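Local coordinates for protein EscN (Escherichia coli O127:H6, PDB 2OBL) that belongs to the P-loop proteins of type III secretion systems, related to the alpha and beta subunits of ATP synthase, at residues 110-115 with 131-136. The protein carries 1 engineered substitution. Sequence-based numbering, arbitrary orientation. Where two conformers were deposited one is given.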
# COMPACT_ATOMS: atom_id res chain seq x y z
N ARG A 110 21.05 -0.58 -0.60
CA ARG A 110 20.89 -0.88 -2.01
C ARG A 110 19.41 -0.86 -2.43
O ARG A 110 19.06 -0.24 -3.44
CB ARG A 110 21.52 -2.23 -2.32
CG ARG A 110 21.26 -2.73 -3.71
CD ARG A 110 22.08 -3.98 -3.98
NE ARG A 110 21.96 -4.37 -5.38
CZ ARG A 110 20.96 -5.11 -5.86
NH1 ARG A 110 20.94 -5.42 -7.15
NH2 ARG A 110 20.00 -5.53 -5.05
N GLU A 111 18.56 -1.53 -1.65
CA GLU A 111 17.14 -1.59 -1.96
C GLU A 111 16.47 -0.25 -1.77
O GLU A 111 15.52 0.08 -2.46
CB GLU A 111 16.43 -2.66 -1.12
CG GLU A 111 16.52 -4.06 -1.70
CD GLU A 111 17.93 -4.63 -1.61
OE1 GLU A 111 18.40 -4.87 -0.48
OE2 GLU A 111 18.56 -4.84 -2.66
N VAL A 112 16.95 0.53 -0.80
CA VAL A 112 16.41 1.86 -0.58
C VAL A 112 16.68 2.73 -1.80
O VAL A 112 15.80 3.41 -2.33
CB VAL A 112 16.99 2.51 0.69
CG1 VAL A 112 16.46 3.92 0.86
CG2 VAL A 112 16.67 1.66 1.92
N ASN A 113 17.93 2.72 -2.26
CA ASN A 113 18.27 3.56 -3.39
C ASN A 113 17.54 3.14 -4.67
O ASN A 113 17.15 3.99 -5.47
CB ASN A 113 19.79 3.66 -3.57
CG ASN A 113 20.44 4.43 -2.43
OD1 ASN A 113 21.58 4.17 -2.05
ND2 ASN A 113 19.69 5.37 -1.86
N GLU A 114 17.29 1.84 -4.82
CA GLU A 114 16.54 1.35 -5.98
C GLU A 114 15.09 1.83 -5.97
O GLU A 114 14.51 2.13 -7.03
CB GLU A 114 16.64 -0.18 -6.09
CG GLU A 114 18.03 -0.61 -6.57
CD GLU A 114 18.23 -2.12 -6.60
OE1 GLU A 114 17.27 -2.87 -6.30
OE2 GLU A 114 19.35 -2.56 -6.94
N PHE A 115 14.50 1.92 -4.78
CA PHE A 115 13.17 2.50 -4.67
C PHE A 115 13.17 4.00 -4.90
O PHE A 115 12.32 4.51 -5.63
CB PHE A 115 12.54 2.21 -3.30
CG PHE A 115 11.22 2.90 -3.11
CD1 PHE A 115 10.10 2.50 -3.84
CD2 PHE A 115 11.10 3.97 -2.24
CE1 PHE A 115 8.88 3.16 -3.68
CE2 PHE A 115 9.90 4.62 -2.07
CZ PHE A 115 8.79 4.22 -2.79
N VAL A 131 13.66 6.80 6.69
CA VAL A 131 14.43 5.64 6.26
C VAL A 131 15.25 5.08 7.39
O VAL A 131 16.05 5.79 8.02
CB VAL A 131 15.37 6.00 5.09
CG1 VAL A 131 16.24 4.80 4.70
CG2 VAL A 131 14.57 6.56 3.91
N THR A 132 15.07 3.78 7.66
CA THR A 132 15.89 3.08 8.65
C THR A 132 16.29 1.73 8.10
O THR A 132 15.48 0.80 8.05
CB THR A 132 15.16 2.90 10.00
OG1 THR A 132 13.89 2.25 9.80
CG2 THR A 132 14.92 4.25 10.65
N THR A 133 17.55 1.62 7.68
CA THR A 133 18.03 0.40 7.07
C THR A 133 18.32 -0.71 8.08
O THR A 133 18.26 -0.49 9.30
CB THR A 133 19.28 0.68 6.23
OG1 THR A 133 20.25 1.30 7.07
CG2 THR A 133 18.94 1.61 5.09
N SER A 134 18.62 -1.89 7.55
CA SER A 134 18.77 -3.09 8.38
C SER A 134 19.87 -2.95 9.43
O SER A 134 19.81 -3.59 10.48
CB SER A 134 19.03 -4.32 7.50
OG SER A 134 20.18 -4.12 6.70
N ASP A 135 20.87 -2.12 9.15
CA ASP A 135 22.02 -1.98 10.05
C ASP A 135 21.70 -1.16 11.29
O ASP A 135 22.43 -1.22 12.29
CB ASP A 135 23.20 -1.35 9.32
CG ASP A 135 22.81 -0.10 8.54
OD1 ASP A 135 22.01 -0.23 7.59
OD2 ASP A 135 23.29 1.01 8.86
N ARG A 136 20.62 -0.39 11.23
CA ARG A 136 20.26 0.46 12.35
C ARG A 136 19.74 -0.38 13.51
O ARG A 136 19.25 -1.50 13.31
CB ARG A 136 19.21 1.49 11.92
CG ARG A 136 19.67 2.43 10.81
CD ARG A 136 21.03 3.07 11.12
NE ARG A 136 21.04 3.73 12.43
CZ ARG A 136 22.11 3.81 13.22
NH1 ARG A 136 23.26 3.26 12.85
NH2 ARG A 136 22.03 4.44 14.39
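Val-112 overlaps Val-131 and Thr-133 with its two methyl branches, one for each partner. Its CG1 meets CG1 of Val-131 tip to tip at 3.9 Å, the two side chains reaching toward each other. Its CG2 runs instead to the methyl of Thr-133, 3.9 Å from CG2 to CG2, and here the side chains cross at about a right angle. The fork follows from the torsion of Val-112: CG1 stands opposite the backbone N (chi1 177°), while CG2 is swung to the N side, toward the end of the strand. Between the segments the contact is purely apolar and small, burying 98 Å² in all, and the backbones stay well apart, with 8.0 Å between CA of Val-112 and CA of Thr-133.

Thr-133 shows its methyl to the helix and opens a type I beta turn closed by the bond from Arg-136 N to Thr-133 O, 3.1 Å; its OG1 and OD1 of Asp-135 are modelled closer than a normal hydrogen bond allows, so that bond is doubtful. On the outer side of the helix, Arg-110 pairs with two carboxylates. NH2 of Arg-110 meets OE2 of Glu-111 at 2.9 Å, with the oxygen 18° out of the guanidinium plane and the bond bent, whereas OE2 of Glu-114 sits over the guanidinium face, a purely electrostatic pairing. Arg-108 gives Glu-111 a second cationic partner.

Val-112 also rests on Leu-104 of strand 99-105, and Phe-115 packs on that strand and on helix 84-94, while Val-131 touches Met-23. Strands 99-105 and 127-132 run parallel, and helix 109-116 lies in the connection between them and packs on the sheet. This is the beta-alpha-beta crossover of the parallel-sheet core of a P-loop nucleotide-binding domain of the ATP synthase alpha/beta family.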